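Local coordinates for sorbitol dehydrogenase (Gluconobacter oxydans, PDB 5ITG), which probably oxidises D-sorbitol to L-sorbose with a nicotinamide cofactor, as a Rossmann-fold member of the mannitol dehydrogenase family, at residues Pro254-Gln262 and Ser356-Met366; His302-Ile310 and Asp368-Asp376. All blocks are in the same frame, centred on the assembly; numbering follows the deposited sequence.

Interaction 1 spans the two halves of the chain: strand 255-258 and the loop after it, within the Rossmann family region, meet the end of helix 350-361 and the turn after it, within the C-terminal family region. Interaction 2 lies wholly in the C-terminal half, where the short helix 370-374 packs on the long helix 288-312. Their centres are about 17 Å apart. Along the chain the segments alternate, 254-262, 302-310, 356-366, 368-376, and helix 370-374 is the next helix after 350-361. The two contacts also touch, for the ring of Phe361 stacks on that of His302. The interface between the halves is thus tied directly into the helical packing behind it.

Interaction 1: Pro254-Gln262 and Ser356-Met366; sequences PLVAEDFHQ and SVISRFSNKAM
Arg360 grips the carboxylate of Glu258 side-on in a two-pronged salt bridge. Its NE gives a nearly straight bond to Glu258 OE1 (164°), while NH2 reaches Glu258 OE2 on the syn side at 2.7 Å in a more bent bond. The planes of the two groups stand 50° apart, so the fit is not coplanar. Ile231 N also donates to OE2, and two waters donate to OE1; one of them also donates to Arg360 O, the other accepts from Asn363 ND2, itself bonded to Thr87 O. Asp229 bonds to Arg360 NH1, so that the one guanidinium pairs with two carboxylates. A bend at chi3 lays the arginine over Phe260: CD makes a CH-pi contact with the face, 3.7 Å from the ring centroid. The guanidinium runs nearly parallel to the ring, the planes 13° apart, but shifted over its CD2-CE2 side. With an alanine here, Glu258 and Asp229 would probably lose their shared cation, and one face of the Phe260 ring its cover. Farther along, selenomethionine Met366 lies against the strand, CG 3.8 Å from Glu258 CB and CE close to Val256 CG2. The contact is an interdomain joint of the mannitol dehydrogenase fold, fastening a strand of the Rossmann half, paired in parallel with strand 82-87, to the end of a helix from the C-terminal half and the turn after it.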
ATOM      1  N   PRO A 254     -12.206   4.772  15.773  1.00 25.93           N
ATOM      2  CA  PRO A 254     -12.817   5.069  14.476  1.00 25.61           C
ATOM      3  C   PRO A 254     -11.762   5.306  13.406  1.00 24.77           C
ATOM      4  O   PRO A 254     -10.677   5.797  13.700  1.00 24.89           O
ATOM      5  CB  PRO A 254     -13.606   6.335  14.764  1.00 26.78           C
ATOM      6  CG  PRO A 254     -12.664   7.068  15.664  1.00 25.49           C
ATOM      7  CD  PRO A 254     -12.203   5.972  16.629  1.00 26.85           C
ATOM      8  N   LEU A 255     -12.079   4.950  12.168  1.00 24.51           N
ATOM      9  CA  LEU A 255     -11.151   5.179  11.070  1.00 24.73           C
ATOM     10  C   LEU A 255     -11.956   5.481   9.814  1.00 24.06           C
ATOM     11  O   LEU A 255     -13.166   5.220   9.751  1.00 20.98           O
ATOM     12  CB  LEU A 255     -10.222   3.973  10.852  1.00 27.72           C
ATOM     13  CG  LEU A 255     -10.725   2.700  10.170  1.00 28.80           C
ATOM     14  CD1 LEU A 255      -9.549   1.756   9.966  1.00 30.56           C
ATOM     15  CD2 LEU A 255     -11.806   2.040  11.003  1.00 33.01           C
ATOM     16  N   VAL A 256     -11.278   6.042   8.820  1.00 22.14           N
ATOM     17  CA  VAL A 256     -11.922   6.417   7.574  1.00 21.46           C
ATOM     18  C   VAL A 256     -11.045   6.019   6.387  1.00 20.17           C
ATOM     19  O   VAL A 256      -9.826   5.974   6.491  1.00 19.49           O
ATOM     20  CB  VAL A 256     -12.197   7.945   7.566  1.00 21.59           C
ATOM     21  CG1 VAL A 256     -10.914   8.706   7.847  1.00 21.54           C
ATOM     22  CG2 VAL A 256     -12.804   8.374   6.242  1.00 23.84           C
ATOM     23  N   ALA A 257     -11.682   5.710   5.267  1.00 19.74           N
ATOM     24  CA  ALA A 257     -10.955   5.316   4.066  1.00 18.20           C
ATOM     25  C   ALA A 257     -11.724   5.821   2.859  1.00 17.00           C
ATOM     26  O   ALA A 257     -12.903   6.158   2.973  1.00 15.40           O
ATOM     27  CB  ALA A 257     -10.828   3.796   4.004  1.00 15.18           C
ATOM     28  N   GLU A 258     -11.053   5.881   1.709  1.00 16.57           N
ATOM     29  CA  GLU A 258     -11.710   6.325   0.484  1.00 17.87           C
ATOM     30  C   GLU A 258     -12.663   5.203   0.090  1.00 18.54           C
ATOM     31  O   GLU A 258     -12.468   4.048   0.484  1.00 18.91           O
ATOM     32  CB  GLU A 258     -10.679   6.559  -0.633  1.00 18.48           C
ATOM     33  CG  GLU A 258      -9.949   5.304  -1.089  1.00 20.49           C
ATOM     34  CD  GLU A 258      -8.918   5.577  -2.175  1.00 22.77           C
ATOM     35  OE1 GLU A 258      -9.127   6.501  -2.993  1.00 21.97           O
ATOM     36  OE2 GLU A 258      -7.901   4.852  -2.224  1.00 21.40           O
ATOM     37  N   ASP A 259     -13.697   5.530  -0.672  1.00 18.53           N
ATOM     38  CA  ASP A 259     -14.642   4.510  -1.091  1.00 21.56           C
ATOM     39  C   ASP A 259     -13.961   3.498  -2.012  1.00 20.66           C
ATOM     40  O   ASP A 259     -14.306   2.316  -1.996  1.00 21.01           O
ATOM     41  CB  ASP A 259     -15.853   5.151  -1.788  1.00 23.56           C
ATOM     42  CG  ASP A 259     -15.485   5.865  -3.065  1.00 24.02           C
ATOM     43  OD1 ASP A 259     -14.466   6.585  -3.076  1.00 25.71           O
ATOM     44  OD2 ASP A 259     -16.231   5.721  -4.060  1.00 26.89           O
ATOM     45  N   PHE A 260     -12.988   3.956  -2.799  1.00 21.15           N
ATOM     46  CA  PHE A 260     -12.261   3.065  -3.710  1.00 19.13           C
ATOM     47  C   PHE A 260     -11.472   2.022  -2.934  1.00 18.98           C
ATOM     48  O   PHE A 260     -10.913   2.312  -1.880  1.00 16.86           O
ATOM     49  CB  PHE A 260     -11.269   3.840  -4.580  1.00 17.56           C
ATOM     50  CG  PHE A 260     -10.406   2.950  -5.443  1.00 17.58           C
ATOM     51  CD1 PHE A 260     -10.827   2.566  -6.717  1.00 18.82           C
ATOM     52  CD2 PHE A 260      -9.194   2.452  -4.960  1.00 17.09           C
ATOM     53  CE1 PHE A 260     -10.055   1.699  -7.500  1.00 17.13           C
ATOM     54  CE2 PHE A 260      -8.412   1.581  -5.739  1.00 15.39           C
ATOM     55  CZ  PHE A 260      -8.847   1.206  -7.009  1.00 16.83           C
ATOM     56  N   HIS A 261     -11.410   0.810  -3.472  1.00 17.55           N
ATOM     57  CA  HIS A 261     -10.660  -0.257  -2.833  1.00 18.12           C
ATOM     58  C   HIS A 261     -10.377  -1.333  -3.861  1.00 18.69           C
ATOM     59  O   HIS A 261     -11.188  -1.584  -4.756  1.00 18.19           O
ATOM     60  CB  HIS A 261     -11.439  -0.824  -1.635  1.00 19.18           C
ATOM     61  CG  HIS A 261     -12.812  -1.315  -1.972  1.00 22.44           C
ATOM     62  ND1 HIS A 261     -13.064  -2.606  -2.385  1.00 25.53           N
ATOM     63  CD2 HIS A 261     -14.014  -0.690  -1.946  1.00 22.24           C
ATOM     64  CE1 HIS A 261     -14.359  -2.758  -2.594  1.00 22.39           C
ATOM     65  NE2 HIS A 261     -14.959  -1.610  -2.336  1.00 26.31           N
ATOM     66  N   GLN A 262      -9.207  -1.949  -3.757  1.00 17.68           N
ATOM     67  CA  GLN A 262      -8.846  -2.992  -4.698  1.00 17.53           C
ATOM     68  C   GLN A 262      -7.929  -4.012  -4.064  1.00 16.46           C
ATOM     69  O   GLN A 262      -7.066  -3.671  -3.249  1.00 16.08           O
ATOM     70  CB  GLN A 262      -8.161  -2.387  -5.931  1.00 19.59           C
ATOM     71  CG  GLN A 262      -7.660  -3.422  -6.931  1.00 20.02           C
ATOM     72  CD  GLN A 262      -7.375  -2.821  -8.299  1.00 22.57           C
ATOM     73  OE1 GLN A 262      -6.895  -1.688  -8.409  1.00 21.60           O
ATOM     74  NE2 GLN A 262      -7.657  -3.585  -9.351  1.00 21.91           N
ATOM     75  N   SER A 356     -10.657   5.952 -12.645  1.00 16.54           N
ATOM     76  CA  SER A 356     -10.558   5.845 -11.190  1.00 17.16           C
ATOM     77  C   SER A 356      -9.380   6.655 -10.648  1.00 18.70           C
ATOM     78  O   SER A 356      -9.470   7.248  -9.574  1.00 18.15           O
ATOM     79  CB  SER A 356     -10.417   4.383 -10.751  1.00 18.91           C
ATOM     80  OG  SER A 356      -9.175   3.830 -11.159  1.00 22.53           O
ATOM     81  N   VAL A 357      -8.272   6.676 -11.381  1.00 16.09           N
ATOM     82  CA  VAL A 357      -7.113   7.440 -10.928  1.00 15.84           C
ATOM     83  C   VAL A 357      -7.513   8.903 -10.797  1.00 16.37           C
ATOM     84  O   VAL A 357      -7.272   9.531  -9.768  1.00 16.86           O
ATOM     85  CB  VAL A 357      -5.925   7.286 -11.912  1.00 16.37           C
ATOM     86  CG1 VAL A 357      -4.900   8.401 -11.693  1.00 15.81           C
ATOM     87  CG2 VAL A 357      -5.268   5.909 -11.694  1.00 12.76           C
ATOM     88  N   ILE A 358      -8.156   9.427 -11.834  1.00 15.27           N
ATOM     89  CA  ILE A 358      -8.599  10.819 -11.845  1.00 17.26           C
ATOM     90  C   ILE A 358      -9.577  11.107 -10.700  1.00 15.99           C
ATOM     91  O   ILE A 358      -9.413  12.073  -9.959  1.00 17.15           O
ATOM     92  CB  ILE A 358      -9.282  11.158 -13.184  1.00 15.86           C
ATOM     93  CG1 ILE A 358      -8.306  10.924 -14.340  1.00 22.36           C
ATOM     94  CG2 ILE A 358      -9.790  12.597 -13.169  1.00 17.58           C
ATOM     95  CD1 ILE A 358      -7.034  11.709 -14.226  1.00 22.25           C
ATOM     96  N   SER A 359     -10.587  10.257 -10.558  1.00 17.31           N
ATOM     97  CA  SER A 359     -11.592  10.424  -9.511  1.00 17.71           C
ATOM     98  C   SER A 359     -10.993  10.393  -8.108  1.00 17.40           C
ATOM     99  O   SER A 359     -11.356  11.199  -7.246  1.00 17.57           O
ATOM    100  CB  SER A 359     -12.658   9.332  -9.638  1.00 20.38           C
ATOM    101  OG  SER A 359     -13.596   9.425  -8.573  1.00 23.53           O
ATOM    102  N   ARG A 360     -10.074   9.463  -7.879  1.00 15.75           N
ATOM    103  CA  ARG A 360      -9.442   9.334  -6.578  1.00 16.17           C
ATOM    104  C   ARG A 360      -8.640  10.566  -6.212  1.00 17.01           C
ATOM    105  O   ARG A 360      -8.698  11.028  -5.067  1.00 18.51           O
ATOM    106  CB  ARG A 360      -8.555   8.090  -6.550  1.00 16.00           C
ATOM    107  CG  ARG A 360      -9.357   6.802  -6.645  1.00 16.87           C
ATOM    108  CD  ARG A 360      -8.458   5.584  -6.705  1.00 17.38           C
ATOM    109  NE  ARG A 360      -7.721   5.367  -5.460  1.00 16.95           N
ATOM    110  CZ  ARG A 360      -6.663   4.564  -5.363  1.00 18.65           C
ATOM    111  NH1 ARG A 360      -6.224   3.915  -6.435  1.00 17.29           N
ATOM    112  NH2 ARG A 360      -6.046   4.404  -4.196  1.00 17.02           N
ATOM    113  N   PHE A 361      -7.896  11.103  -7.177  1.00 16.40           N
ATOM    114  CA  PHE A 361      -7.089  12.294  -6.936  1.00 16.16           C
ATOM    115  C   PHE A 361      -7.991  13.485  -6.586  1.00 17.61           C
ATOM    116  O   PHE A 361      -7.547  14.434  -5.946  1.00 16.60           O
ATOM    117  CB  PHE A 361      -6.233  12.643  -8.171  1.00 16.57           C
ATOM    118  CG  PHE A 361      -5.112  11.658  -8.458  1.00 16.04           C
ATOM    119  CD1 PHE A 361      -4.764  10.667  -7.541  1.00 16.03           C
ATOM    120  CD2 PHE A 361      -4.391  11.746  -9.649  1.00 19.55           C
ATOM    121  CE1 PHE A 361      -3.707   9.775  -7.808  1.00 18.94           C
ATOM    122  CE2 PHE A 361      -3.333  10.861  -9.929  1.00 15.92           C
ATOM    123  CZ  PHE A 361      -2.993   9.877  -9.005  1.00 15.94           C
ATOM    124  N   SER A 362      -9.253  13.434  -7.009  1.00 18.77           N
ATOM    125  CA  SER A 362     -10.200  14.513  -6.712  1.00 21.59           C
ATOM    126  C   SER A 362     -10.880  14.363  -5.344  1.00 23.11           C
ATOM    127  O   SER A 362     -11.673  15.225  -4.950  1.00 22.30           O
ATOM    128  CB  SER A 362     -11.289  14.580  -7.783  1.00 22.88           C
ATOM    129  OG  SER A 362     -12.259  13.560  -7.572  1.00 23.13           O
ATOM    130  N   ASN A 363     -10.582  13.281  -4.620  1.00 22.69           N
ATOM    131  CA  ASN A 363     -11.193  13.056  -3.301  1.00 23.23           C
ATOM    132  C   ASN A 363     -10.569  14.036  -2.312  1.00 24.10           C
ATOM    133  O   ASN A 363      -9.469  13.806  -1.821  1.00 24.08           O
ATOM    134  CB  ASN A 363     -10.945  11.611  -2.825  1.00 22.72           C
ATOM    135  CG  ASN A 363     -11.867  11.197  -1.680  1.00 23.59           C
ATOM    136  OD1 ASN A 363     -12.189  12.002  -0.802  1.00 22.23           O
ATOM    137  ND2 ASN A 363     -12.286   9.931  -1.681  1.00 21.70           N
ATOM    138  N   LYS A 364     -11.265  15.129  -2.017  1.00 25.77           N
ATOM    139  CA  LYS A 364     -10.721  16.127  -1.103  1.00 29.84           C
ATOM    140  C   LYS A 364     -10.359  15.594   0.289  1.00 31.05           C
ATOM    141  O   LYS A 364      -9.348  16.001   0.870  1.00 31.93           O
ATOM    142  CB  LYS A 364     -11.681  17.324  -0.993  1.00 30.63           C
ATOM    143  CG  LYS A 364     -11.914  18.023  -2.330  1.00 31.45           C
ATOM    144  CD  LYS A 364     -12.664  19.345  -2.175  1.00 33.99           C
ATOM    145  CE  LYS A 364     -11.771  20.448  -1.605  1.00 35.95           C
ATOM    146  NZ  LYS A 364     -10.746  20.929  -2.582  1.00 34.25           N
ATOM    147  N   ALA A 365     -11.156  14.676   0.822  1.00 32.52           N
ATOM    148  CA  ALA A 365     -10.867  14.127   2.148  1.00 33.81           C
ATOM    149  C   ALA A 365      -9.539  13.364   2.189  1.00 34.38           C
ATOM    150  O   ALA A 365      -8.899  13.281   3.235  1.00 34.69           O
ATOM    151  CB  ALA A 365     -12.006  13.209   2.591  1.00 34.20           C
HETATM  152  N   MSE A 366      -9.129  12.814   1.049  1.00 35.60           N
HETATM  153  CA  MSE A 366      -7.893  12.033   0.957  1.00 37.31           C
HETATM  154  C   MSE A 366      -6.682  12.845   0.530  1.00 37.34           C
HETATM  155  O   MSE A 366      -5.547  12.472   0.816  1.00 38.82           O
HETATM  156  CB  MSE A 366      -8.060  10.888  -0.049  1.00 36.90           C
HETATM  157  CG  MSE A 366      -9.166   9.905   0.276  1.00 39.26           C
HETATM  158 SE   MSE A 366      -8.862   8.998   1.944  0.74 40.18          SE
HETATM  159  CE  MSE A 366     -10.342   9.722   2.946  1.00 37.69           C
TER
HETATM  160  O   HOH W   1      -8.127   9.039  -2.912  1.00 21.28           O
HETATM  161  O   HOH W   2     -11.190   8.221  -3.699  1.00 21.59           O

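Interaction 2: His302-Ile310 and Asp368-Asp376; sequences HVMLCFPGI and DQTLRIASD
Ile373 sets its side chain between His302 and Cys306, one turn apart on the long helix. Its CD1 sits over a face of the His302 imidazole in a CH-pi contact, 3.9 Å from the ring centroid and offset toward the rim. With CG1 beside the backbone N (chi1 -63°) and a further bend at chi2, the chain carries CD1 out over the ring and leaves CG2 near the base of the histidine. Cys306 SG rests against Ile373 CB at 3.7 Å, and the Val303 and Ile373 side chains cross at a slant, CG1 against CG2. This is helix-on-helix packing within the all-helical C-terminal part of the mannitol dehydrogenase fold: helix 370-374 crosses helix 302-310 at -123°, with the axes 8.8 Å apart. Helix 377-394 adds to the same core, Trp385 touching Val303. Two turns beyond His302 on the long helix, Ile310 does the filling. Its CD1 presses on Ala374 CB at 3.5 Å, tighter than usual for two carbons, and meets Leu371 CD2 at 3.8 Å. Ala374 CB also lies at the edge of the Phe307 ring, 3.8 Å from CE1. Thr370 and Ile310 run past each other in opposite directions, Ile310 CG1 lying 3.6 Å from Thr370 OG1; that buried hydroxyl is hydrogen-bonded to Tyr314 O, while the methyl CG2 faces Cys306 SG.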
ATOM      1  N   HIS A 302       0.398  10.180 -10.583  1.00 13.92           N
ATOM      2  CA  HIS A 302       0.502  11.021  -9.400  1.00 15.07           C
ATOM      3  C   HIS A 302       1.632  12.041  -9.571  1.00 14.31           C
ATOM      4  O   HIS A 302       1.438  13.225  -9.310  1.00 14.57           O
ATOM      5  CB  HIS A 302       0.742  10.151  -8.159  1.00 15.61           C
ATOM      6  CG  HIS A 302      -0.147  10.496  -7.003  1.00 18.91           C
ATOM      7  ND1 HIS A 302      -0.379   9.628  -5.960  1.00 20.37           N
ATOM      8  CD2 HIS A 302      -0.879  11.606  -6.741  1.00 19.13           C
ATOM      9  CE1 HIS A 302      -1.218  10.186  -5.104  1.00 21.43           C
ATOM     10  NE2 HIS A 302      -1.537  11.386  -5.555  1.00 20.19           N
ATOM     11  N   VAL A 303       2.802  11.603 -10.030  1.00 14.89           N
ATOM     12  CA  VAL A 303       3.894  12.554 -10.205  1.00 14.79           C
ATOM     13  C   VAL A 303       3.760  13.405 -11.460  1.00 16.74           C
ATOM     14  O   VAL A 303       4.237  14.539 -11.484  1.00 15.23           O
ATOM     15  CB  VAL A 303       5.282  11.878 -10.187  1.00 15.75           C
ATOM     16  CG1 VAL A 303       5.595  11.403  -8.769  1.00 16.43           C
ATOM     17  CG2 VAL A 303       5.335  10.727 -11.167  1.00 14.78           C
HETATM   18  N   MSE A 304       3.115  12.877 -12.500  1.00 14.35           N
HETATM   19  CA  MSE A 304       2.929  13.666 -13.721  1.00 16.28           C
HETATM   20  C   MSE A 304       2.021  14.849 -13.391  1.00 17.05           C
HETATM   21  O   MSE A 304       2.062  15.899 -14.043  1.00 17.41           O
HETATM   22  CB  MSE A 304       2.301  12.822 -14.835  1.00 16.31           C
HETATM   23  CG  MSE A 304       1.964  13.605 -16.094  1.00 17.03           C
HETATM   24 SE   MSE A 304       3.483  14.505 -16.930  0.94 25.90          SE
HETATM   25  CE  MSE A 304       4.259  12.986 -17.860  1.00 20.64           C
ATOM     26  N   LEU A 305       1.201  14.670 -12.364  1.00 16.77           N
ATOM     27  CA  LEU A 305       0.304  15.727 -11.919  1.00 17.25           C
ATOM     28  C   LEU A 305       1.022  16.679 -10.957  1.00 18.08           C
ATOM     29  O   LEU A 305       0.986  17.904 -11.117  1.00 16.25           O
ATOM     30  CB  LEU A 305      -0.901  15.128 -11.188  1.00 17.40           C
ATOM     31  CG  LEU A 305      -1.879  16.140 -10.575  1.00 18.94           C
ATOM     32  CD1 LEU A 305      -2.665  16.835 -11.689  1.00 22.59           C
ATOM     33  CD2 LEU A 305      -2.836  15.437  -9.629  1.00 20.80           C
ATOM     34  N   CYS A 306       1.693  16.107  -9.963  1.00 16.41           N
ATOM     35  CA  CYS A 306       2.337  16.922  -8.939  1.00 18.27           C
ATOM     36  C   CYS A 306       3.604  17.679  -9.280  1.00 15.74           C
ATOM     37  O   CYS A 306       3.835  18.739  -8.709  1.00 18.09           O
ATOM     38  CB  CYS A 306       2.543  16.089  -7.672  1.00 18.62           C
ATOM     39  SG  CYS A 306       0.972  15.619  -6.871  1.00 26.33           S
ATOM     40  N   PHE A 307       4.430  17.175 -10.195  1.00 16.64           N
ATOM     41  CA  PHE A 307       5.638  17.913 -10.531  1.00 16.68           C
ATOM     42  C   PHE A 307       5.266  19.277 -11.138  1.00 18.32           C
ATOM     43  O   PHE A 307       5.761  20.319 -10.691  1.00 20.17           O
ATOM     44  CB  PHE A 307       6.541  17.114 -11.490  1.00 15.95           C
ATOM     45  CG  PHE A 307       7.193  15.895 -10.862  1.00 15.52           C
ATOM     46  CD1 PHE A 307       7.440  15.836  -9.491  1.00 14.75           C
ATOM     47  CD2 PHE A 307       7.624  14.834 -11.658  1.00 16.38           C
ATOM     48  CE1 PHE A 307       8.104  14.746  -8.921  1.00 15.82           C
ATOM     49  CE2 PHE A 307       8.296  13.732 -11.091  1.00 14.22           C
ATOM     50  CZ  PHE A 307       8.532  13.692  -9.726  1.00 15.24           C
ATOM     51  N   PRO A 308       4.398  19.299 -12.166  1.00 17.77           N
ATOM     52  CA  PRO A 308       4.062  20.620 -12.706  1.00 15.77           C
ATOM     53  C   PRO A 308       3.127  21.396 -11.770  1.00 16.82           C
ATOM     54  O   PRO A 308       3.122  22.633 -11.766  1.00 16.25           O
ATOM     55  CB  PRO A 308       3.431  20.294 -14.063  1.00 18.24           C
ATOM     56  CG  PRO A 308       2.853  18.930 -13.865  1.00 15.42           C
ATOM     57  CD  PRO A 308       3.905  18.226 -13.049  1.00 17.84           C
ATOM     58  N   GLY A 309       2.349  20.668 -10.971  1.00 16.28           N
ATOM     59  CA  GLY A 309       1.443  21.309 -10.033  1.00 15.79           C
ATOM     60  C   GLY A 309       2.178  22.144  -8.986  1.00 19.01           C
ATOM     61  O   GLY A 309       1.692  23.200  -8.560  1.00 15.45           O
ATOM     62  N   ILE A 310       3.346  21.666  -8.565  1.00 17.62           N
ATOM     63  CA  ILE A 310       4.163  22.370  -7.582  1.00 19.74           C
ATOM     64  C   ILE A 310       4.679  23.669  -8.215  1.00 20.10           C
ATOM     65  O   ILE A 310       4.754  24.709  -7.555  1.00 19.13           O
ATOM     66  CB  ILE A 310       5.364  21.495  -7.118  1.00 21.05           C
ATOM     67  CG1 ILE A 310       4.854  20.285  -6.331  1.00 22.17           C
ATOM     68  CG2 ILE A 310       6.322  22.327  -6.254  1.00 22.10           C
ATOM     69  CD1 ILE A 310       5.930  19.245  -6.003  1.00 19.05           C
ATOM     70  N   ASP A 368      -3.476  14.657  -0.464  1.00 33.70           N
ATOM     71  CA  ASP A 368      -2.183  14.726   0.178  1.00 32.26           C
ATOM     72  C   ASP A 368      -1.496  15.970  -0.370  1.00 30.25           C
ATOM     73  O   ASP A 368      -2.037  16.639  -1.252  1.00 27.68           O
ATOM     74  CB  ASP A 368      -1.381  13.464  -0.155  1.00 35.24           C
ATOM     75  CG  ASP A 368      -0.015  13.443   0.506  1.00 37.79           C
ATOM     76  OD1 ASP A 368       0.088  13.833   1.689  1.00 40.61           O
ATOM     77  OD2 ASP A 368       0.957  13.018  -0.151  1.00 42.39           O
ATOM     78  N   GLN A 369      -0.320  16.292   0.159  1.00 27.24           N
ATOM     79  CA  GLN A 369       0.413  17.456  -0.312  1.00 26.11           C
ATOM     80  C   GLN A 369       1.221  17.103  -1.553  1.00 23.22           C
ATOM     81  O   GLN A 369       1.794  16.019  -1.647  1.00 21.52           O
ATOM     82  CB  GLN A 369       1.350  17.983   0.780  1.00 29.64           C
ATOM     83  CG  GLN A 369       0.640  18.638   1.963  1.00 32.40           C
ATOM     84  CD  GLN A 369      -0.263  17.674   2.701  1.00 35.74           C
ATOM     85  OE1 GLN A 369       0.181  16.623   3.168  1.00 38.44           O
ATOM     86  NE2 GLN A 369      -1.544  18.029   2.817  1.00 37.47           N
ATOM     87  N   THR A 370       1.259  18.026  -2.504  1.00 21.51           N
ATOM     88  CA  THR A 370       2.001  17.822  -3.738  1.00 19.73           C
ATOM     89  C   THR A 370       3.485  17.615  -3.452  1.00 21.06           C
ATOM     90  O   THR A 370       4.123  16.744  -4.039  1.00 17.12           O
ATOM     91  CB  THR A 370       1.839  19.023  -4.672  1.00 19.87           C
ATOM     92  OG1 THR A 370       2.174  20.224  -3.964  1.00 17.71           O
ATOM     93  CG2 THR A 370       0.402  19.112  -5.171  1.00 18.64           C
ATOM     94  N   LEU A 371       4.039  18.413  -2.546  1.00 21.79           N
ATOM     95  CA  LEU A 371       5.453  18.274  -2.215  1.00 24.80           C
ATOM     96  C   LEU A 371       5.750  16.895  -1.641  1.00 25.01           C
ATOM     97  O   LEU A 371       6.829  16.343  -1.858  1.00 25.49           O
ATOM     98  CB  LEU A 371       5.889  19.368  -1.228  1.00 25.92           C
ATOM     99  CG  LEU A 371       6.285  20.694  -1.890  1.00 27.94           C
ATOM    100  CD1 LEU A 371       6.630  21.734  -0.834  1.00 28.41           C
ATOM    101  CD2 LEU A 371       7.483  20.458  -2.807  1.00 27.02           C
ATOM    102  N   ARG A 372       4.787  16.329  -0.921  1.00 25.62           N
ATOM    103  CA  ARG A 372       4.979  15.012  -0.327  1.00 25.73           C
ATOM    104  C   ARG A 372       5.029  13.954  -1.426  1.00 23.76           C
ATOM    105  O   ARG A 372       5.834  13.020  -1.375  1.00 21.16           O
ATOM    106  CB  ARG A 372       3.844  14.695   0.646  1.00 29.37           C
ATOM    107  CG  ARG A 372       4.317  13.987   1.911  1.00 35.67           C
ATOM    108  CD  ARG A 372       3.151  13.423   2.706  1.00 37.71           C
ATOM    109  NE  ARG A 372       2.476  12.351   1.978  1.00 40.34           N
ATOM    110  CZ  ARG A 372       3.067  11.227   1.584  1.00 42.77           C
ATOM    111  NH1 ARG A 372       4.353  11.021   1.851  1.00 44.51           N
ATOM    112  NH2 ARG A 372       2.376  10.310   0.921  1.00 42.38           N
ATOM    113  N   ILE A 373       4.167  14.108  -2.422  1.00 20.93           N
ATOM    114  CA  ILE A 373       4.125  13.176  -3.542  1.00 19.71           C
ATOM    115  C   ILE A 373       5.439  13.255  -4.316  1.00 19.94           C
ATOM    116  O   ILE A 373       5.922  12.254  -4.845  1.00 20.41           O
ATOM    117  CB  ILE A 373       2.950  13.511  -4.499  1.00 19.10           C
ATOM    118  CG1 ILE A 373       1.621  13.340  -3.758  1.00 18.59           C
ATOM    119  CG2 ILE A 373       2.993  12.614  -5.734  1.00 16.21           C
ATOM    120  CD1 ILE A 373       1.399  11.949  -3.186  1.00 17.66           C
ATOM    121  N   ALA A 374       6.026  14.448  -4.352  1.00 19.42           N
ATOM    122  CA  ALA A 374       7.272  14.672  -5.071  1.00 20.83           C
ATOM    123  C   ALA A 374       8.528  14.239  -4.305  1.00 22.80           C
ATOM    124  O   ALA A 374       9.621  14.210  -4.877  1.00 23.67           O
ATOM    125  CB  ALA A 374       7.382  16.144  -5.459  1.00 21.13           C
ATOM    126  N   SER A 375       8.379  13.899  -3.027  1.00 22.07           N
ATOM    127  CA  SER A 375       9.530  13.480  -2.226  1.00 23.57           C
ATOM    128  C   SER A 375      10.140  12.196  -2.784  1.00 24.11           C
ATOM    129  O   SER A 375       9.425  11.248  -3.115  1.00 22.70           O
ATOM    130  CB  SER A 375       9.133  13.287  -0.752  1.00 25.72           C
ATOM    131  OG  SER A 375       8.207  12.224  -0.571  1.00 29.23           O
ATOM    132  N   ASP A 376      11.467  12.179  -2.881  1.00 22.99           N
ATOM    133  CA  ASP A 376      12.198  11.035  -3.424  1.00 22.38           C
ATOM    134  C   ASP A 376      11.782  10.900  -4.888  1.00 21.46           C
ATOM    135  O   ASP A 376      11.680   9.796  -5.423  1.00 19.48           O
ATOM    136  CB  ASP A 376      11.862   9.750  -2.649  1.00 23.40           C
ATOM    137  CG  ASP A 376      12.851   8.622  -2.924  1.00 24.61           C
ATOM    138  OD1 ASP A 376      13.893   8.873  -3.569  1.00 23.95           O
ATOM    139  OD2 ASP A 376      12.590   7.483  -2.484  1.00 25.48           O
TER